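Local coordinates for antifreeze protein (PDB 3P4G) that probably binds ice through ordered surface waters, using a calcium-dependent right-handed beta-helix from an Antarctic bacterium, at residues 195-209 with 214-228. Numbering follows the deposited sequence.
With CA (calcium ion), chain M; CA (calcium ion), chain L; CA (calcium ion), chain N.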
loop_
_atom_site.group_PDB
_atom_site.type_symbol
_atom_site.label_atom_id
_atom_site.label_comp_id
_atom_site.label_asym_id
_atom_site.label_seq_id
_atom_site.Cartn_x
_atom_site.Cartn_y
_atom_site.Cartn_z
ATOM N N LEU A 195 4.919 -4.302 -4.347
ATOM C CA LEU A 195 5.673 -4.413 -3.070
ATOM C C LEU A 195 7.185 -4.279 -3.331
ATOM O O LEU A 195 7.976 -3.901 -2.431
ATOM C CB LEU A 195 5.279 -5.711 -2.312
ATOM C CG LEU A 195 3.792 -5.888 -2.091
ATOM C CD1 LEU A 195 3.540 -7.314 -1.509
ATOM C CD2 LEU A 195 3.213 -4.829 -1.124
ATOM N N ASP A 196 7.559 -4.547 -4.581
ATOM C CA ASP A 196 8.929 -4.370 -5.102
ATOM C C ASP A 196 9.970 -5.281 -4.379
ATOM O O ASP A 196 9.612 -6.320 -3.802
ATOM C CB ASP A 196 9.285 -2.885 -5.039
ATOM C CG ASP A 196 10.256 -2.462 -6.169
ATOM O OD1 ASP A 196 10.205 -1.331 -6.631
ATOM O OD2 ASP A 196 11.031 -3.298 -6.639
ATOM N N THR A 197 11.237 -4.896 -4.378
ATOM C CA THR A 197 12.267 -5.731 -3.711
ATOM C C THR A 197 12.009 -5.819 -2.193
ATOM O O THR A 197 11.276 -4.998 -1.599
ATOM C CB THR A 197 13.709 -5.280 -4.015
ATOM O OG1 THR A 197 14.060 -4.150 -3.207
ATOM C CG2 THR A 197 13.911 -4.947 -5.528
ATOM N N GLY A 198 12.624 -6.803 -1.548
ATOM C CA GLY A 198 12.369 -7.040 -0.128
ATOM C C GLY A 198 11.353 -8.151 0.097
ATOM O O GLY A 198 10.645 -8.646 -0.833
ATOM N N ASP A 199 11.282 -8.443 1.429
ATOM C CA ASP A 199 10.389 -9.555 1.863
ATOM C C ASP A 199 9.133 -8.880 2.351
ATOM O O ASP A 199 9.098 -8.331 3.464
ATOM C CB ASP A 199 11.031 -10.417 2.952
ATOM C CG ASP A 199 12.172 -11.264 2.427
ATOM O OD1 ASP A 199 12.289 -11.408 1.193
ATOM O OD2 ASP A 199 13.001 -11.826 3.175
ATOM N N ASP A 200 8.105 -8.728 1.453
ATOM C CA ASP A 200 6.943 -7.871 1.733
ATOM C C ASP A 200 5.678 -8.619 2.106
ATOM O O ASP A 200 5.520 -9.770 1.681
ATOM C CB ASP A 200 6.652 -7.039 0.506
ATOM C CG ASP A 200 7.901 -6.230 0.019
ATOM O OD1 ASP A 200 8.302 -5.215 0.623
ATOM O OD2 ASP A 200 8.454 -6.609 -1.001
ATOM N N SER A 201 4.761 -7.919 2.812
ATOM C CA SER A 201 3.480 -8.485 3.213
ATOM C C SER A 201 2.352 -7.597 2.704
ATOM O O SER A 201 2.400 -6.391 2.899
ATOM C CB SER A 201 3.394 -8.584 4.744
ATOM O OG SER A 201 2.068 -9.100 4.985
ATOM N N LEU A 202 1.353 -8.205 2.042
ATOM C CA LEU A 202 0.117 -7.514 1.651
ATOM C C LEU A 202 -1.133 -8.268 2.149
ATOM O O LEU A 202 -1.269 -9.488 1.973
ATOM C CB LEU A 202 0.083 -7.370 0.116
ATOM C CG LEU A 202 -1.268 -6.885 -0.436
ATOM C CD1 LEU A 202 -1.692 -5.479 0.093
ATOM C CD2 LEU A 202 -1.267 -6.887 -1.961
ATOM N N LEU A 203 -2.082 -7.511 2.685
ATOM C CA LEU A 203 -3.402 -8.031 2.972
ATOM C C LEU A 203 -4.406 -7.114 2.313
ATOM O O LEU A 203 -4.384 -5.901 2.547
ATOM C CB LEU A 203 -3.660 -8.009 4.485
ATOM C CG LEU A 203 -5.122 -8.288 4.900
ATOM C CD1 LEU A 203 -5.601 -9.672 4.409
ATOM C CD2 LEU A 203 -5.326 -8.187 6.431
ATOM N N VAL A 204 -5.253 -7.683 1.455
ATOM C CA VAL A 204 -6.394 -6.941 0.845
ATOM C C VAL A 204 -7.646 -7.515 1.471
ATOM O O VAL A 204 -7.968 -8.710 1.265
ATOM C CB VAL A 204 -6.411 -7.116 -0.661
ATOM C CG1 VAL A 204 -7.642 -6.411 -1.271
ATOM C CG2 VAL A 204 -5.156 -6.494 -1.254
ATOM N N SER A 205 -8.380 -6.693 2.234
ATOM C CA SER A 205 -9.578 -7.193 2.890
ATOM C C SER A 205 -10.827 -7.245 1.973
ATOM O O SER A 205 -11.775 -7.989 2.258
ATOM C CB SER A 205 -9.848 -6.449 4.208
ATOM O OG SER A 205 -8.831 -6.794 5.159
ATOM N N GLY A 206 -10.811 -6.472 0.883
ATOM C CA GLY A 206 -11.869 -6.478 -0.119
ATOM C C GLY A 206 -11.386 -7.295 -1.319
ATOM O O GLY A 206 -10.640 -8.281 -1.157
ATOM N N ASP A 207 -11.805 -6.878 -2.514
ATOM C CA ASP A 207 -11.582 -7.654 -3.720
ATOM C C ASP A 207 -10.339 -7.129 -4.432
ATOM O O ASP A 207 -9.885 -6.026 -4.116
ATOM C CB ASP A 207 -12.768 -7.445 -4.653
ATOM C CG ASP A 207 -14.080 -7.871 -4.013
ATOM O OD1 ASP A 207 -14.082 -8.872 -3.280
ATOM O OD2 ASP A 207 -15.085 -7.174 -4.215
ATOM N N LEU A 208 -9.769 -7.962 -5.307
ATOM C CA LEU A 208 -8.687 -7.540 -6.203
ATOM C C LEU A 208 -9.187 -7.543 -7.636
ATOM O O LEU A 208 -9.323 -8.629 -8.252
ATOM C CB LEU A 208 -7.488 -8.491 -6.094
ATOM C CG LEU A 208 -6.324 -8.194 -7.042
ATOM C CD1 LEU A 208 -5.818 -6.767 -6.889
ATOM C CD2 LEU A 208 -5.169 -9.199 -6.841
ATOM N N PHE A 209 -9.513 -6.342 -8.139
ATOM C CA PHE A 209 -9.889 -6.132 -9.529
ATOM C C PHE A 209 -8.713 -5.542 -10.326
ATOM O O PHE A 209 -8.703 -5.653 -11.572
ATOM C CB PHE A 209 -11.117 -5.216 -9.640
ATOM C CG PHE A 209 -12.345 -5.723 -8.914
ATOM C CD1 PHE A 209 -12.590 -7.088 -8.780
ATOM C CD2 PHE A 209 -13.252 -4.825 -8.400
ATOM C CE1 PHE A 209 -13.747 -7.527 -8.115
ATOM C CE2 PHE A 209 -14.435 -5.250 -7.754
ATOM C CZ PHE A 209 -14.677 -6.598 -7.622
ATOM N N GLY A 214 4.333 -8.913 -5.938
ATOM C CA GLY A 214 5.177 -9.144 -4.725
ATOM C C GLY A 214 6.599 -8.643 -4.976
ATOM O O GLY A 214 7.346 -8.250 -4.031
ATOM N N GLY A 215 7.010 -8.659 -6.255
ATOM C CA GLY A 215 8.364 -8.291 -6.652
ATOM C C GLY A 215 9.364 -9.345 -6.199
ATOM O O GLY A 215 9.000 -10.494 -5.901
ATOM N N THR A 216 10.635 -9.007 -6.255
ATOM C CA THR A 216 11.649 -9.964 -5.775
ATOM C C THR A 216 11.484 -10.134 -4.275
ATOM O O THR A 216 10.683 -9.432 -3.656
ATOM C CB THR A 216 13.092 -9.550 -6.086
ATOM O OG1 THR A 216 13.400 -8.375 -5.320
ATOM C CG2 THR A 216 13.217 -9.287 -7.654
ATOM N N GLY A 217 12.207 -11.083 -3.710
ATOM C CA GLY A 217 12.093 -11.391 -2.262
ATOM C C GLY A 217 10.969 -12.398 -2.002
ATOM O O GLY A 217 10.227 -12.788 -2.917
ATOM N N ASN A 218 10.853 -12.819 -0.752
ATOM C CA ASN A 218 9.877 -13.868 -0.332
ATOM C C ASN A 218 8.705 -13.161 0.286
ATOM O O ASN A 218 8.769 -12.703 1.454
ATOM C CB ASN A 218 10.546 -14.740 0.733
ATOM C CG ASN A 218 11.839 -15.349 0.254
ATOM O OD1 ASN A 218 11.995 -15.686 -0.906
ATOM N ND2 ASN A 218 12.768 -15.502 1.166
ATOM N N ASP A 219 7.642 -13.045 -0.500
ATOM C CA ASP A 219 6.487 -12.236 -0.103
ATOM C C ASP A 219 5.265 -13.041 0.305
ATOM O O ASP A 219 5.089 -14.192 -0.142
ATOM C CB ASP A 219 6.098 -11.397 -1.318
ATOM C CG ASP A 219 7.286 -10.599 -1.859
ATOM O OD1 ASP A 219 7.779 -9.684 -1.166
ATOM O OD2 ASP A 219 7.682 -10.855 -2.985
ATOM N N THR A 220 4.450 -12.411 1.146
ATOM C CA THR A 220 3.150 -12.952 1.538
ATOM C C THR A 220 2.055 -12.049 1.009
ATOM O O THR A 220 2.023 -10.866 1.342
ATOM C CB THR A 220 3.044 -13.037 3.067
ATOM O OG1 THR A 220 4.022 -13.952 3.581
ATOM C CG2 THR A 220 1.676 -13.505 3.474
ATOM N N ILE A 221 1.153 -12.618 0.214
ATOM C CA ILE A 221 -0.014 -11.857 -0.311
ATOM C C ILE A 221 -1.272 -12.574 0.073
ATOM O O ILE A 221 -1.435 -13.771 -0.281
ATOM C CB ILE A 221 0.120 -11.789 -1.836
ATOM C CG1 ILE A 221 1.297 -10.856 -2.209
ATOM C CG2 ILE A 221 -1.193 -11.284 -2.490
ATOM C CD1 ILE A 221 1.808 -11.154 -3.646
ATOM N N ILE A 222 -2.192 -11.856 0.722
ATOM C CA ILE A 222 -3.467 -12.412 1.129
ATOM C C ILE A 222 -4.597 -11.519 0.576
ATOM O O ILE A 222 -4.624 -10.291 0.835
ATOM C CB ILE A 222 -3.603 -12.451 2.626
ATOM C CG1 ILE A 222 -2.511 -13.354 3.243
ATOM C CG2 ILE A 222 -5.002 -13.017 3.027
ATOM C CD1 ILE A 222 -2.367 -13.244 4.792
ATOM N N ILE A 223 -5.506 -12.141 -0.165
ATOM C CA ILE A 223 -6.712 -11.453 -0.697
ATOM C C ILE A 223 -7.917 -12.094 -0.034
ATOM O O ILE A 223 -8.212 -13.293 -0.269
ATOM C CB ILE A 223 -6.850 -11.531 -2.250
ATOM C CG1 ILE A 223 -5.531 -11.176 -2.994
ATOM C CG2 ILE A 223 -8.042 -10.618 -2.748
ATOM C CD1 ILE A 223 -4.955 -9.741 -2.745
ATOM N N ALA A 224 -8.634 -11.336 0.799
ATOM C CA ALA A 224 -9.851 -11.890 1.483
ATOM C C ALA A 224 -11.058 -12.035 0.556
ATOM O O ALA A 224 -11.825 -12.974 0.703
ATOM C CB ALA A 224 -10.258 -11.024 2.635
ATOM N N GLY A 225 -11.177 -11.112 -0.395
ATOM C CA GLY A 225 -12.321 -11.031 -1.295
ATOM C C GLY A 225 -12.021 -11.766 -2.584
ATOM O O GLY A 225 -11.186 -12.660 -2.587
ATOM N N LYS A 226 -12.750 -11.410 -3.645
ATOM C CA LYS A 226 -12.680 -12.112 -4.919
ATOM C C LYS A 226 -11.516 -11.549 -5.678
ATOM O O LYS A 226 -11.095 -10.425 -5.382
ATOM C CB LYS A 226 -13.949 -11.867 -5.738
ATOM C CG LYS A 226 -15.209 -12.318 -4.993
ATOM C CD LYS A 226 -16.476 -12.018 -5.794
ATOM C CE LYS A 226 -17.716 -12.498 -5.021
ATOM N NZ LYS A 226 -18.221 -11.344 -4.183
ATOM N N VAL A 227 -11.025 -12.308 -6.662
ATOM C CA VAL A 227 -9.940 -11.830 -7.522
ATOM C C VAL A 227 -10.456 -11.947 -8.948
ATOM O O VAL A 227 -10.823 -13.050 -9.395
ATOM C CB VAL A 227 -8.672 -12.713 -7.406
ATOM C CG1 VAL A 227 -7.554 -12.269 -8.408
ATOM C CG2 VAL A 227 -8.136 -12.667 -5.929
ATOM N N SER A 228 -10.472 -10.822 -9.656
ATOM C CA SER A 228 -10.606 -10.875 -11.100
ATOM C C SER A 228 -9.344 -10.340 -11.790
ATOM O O SER A 228 -9.247 -10.498 -12.992
ATOM C CB SER A 228 -11.823 -10.069 -11.596
ATOM O OG SER A 228 -11.637 -8.673 -11.330
HETATM CA CA CA M . 9.055 -8.280 -2.526
HETATM CA CA CA L . 9.560 -3.842 -0.687
HETATM CA CA CA N . 8.481 -12.483 -4.559
HETATM O O HOH W 1 10.867 -6.307 -7.398
HETATM O O HOH W 2 14.394 -8.737 -2.622
HETATM O O HOH W 3 12.361 -14.231 3.838
HETATM O O HOH W 4 -10.261 -7.161 -13.114
#
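D200 and D219 carry CG anti to the carbonyl carbon (chi1 -54° in both), which swings each carboxylate inside the calcium-binding turn of successive coils in this right-handed beta-helix. Their oxygens interleave with the ions: D200 OD2 and D219 OD1 each bind the same calcium at 2.3 Å, while D200 OD1 and D219 OD2 bind the ions before and after it. Carbonyls of D196, G198, G214 and T216 complete the shared site. D219 OD1 also accepts the D200 N-H through its anti lone pair (2.8 Å), so metal and backbone together fix this carboxylate. In the same turn T197 and T216 lie side by side, OG1 of T216 3.4 Å from CB of T197, continuing a file through T176 and T235. Beyond the ions, strands 201-204 and 220-223 run parallel in an unbroken backbone ladder. V204 CG2 meets I223 CD1 at 3.6 Å on the face that also carries L202 and I221; L203 and I222 pack on the other face. At the far turn D207 OD1 takes the K226 N-H from the anti side, 29° out of its carboxylate plane. With an alanine here the K226 amide would probably be left without this acceptor, the coils at that point then relying on backbone bonds such as L208 N to K226 O. Two residues on, a water joins F209 O to S228 OG, 2.7 Å from each.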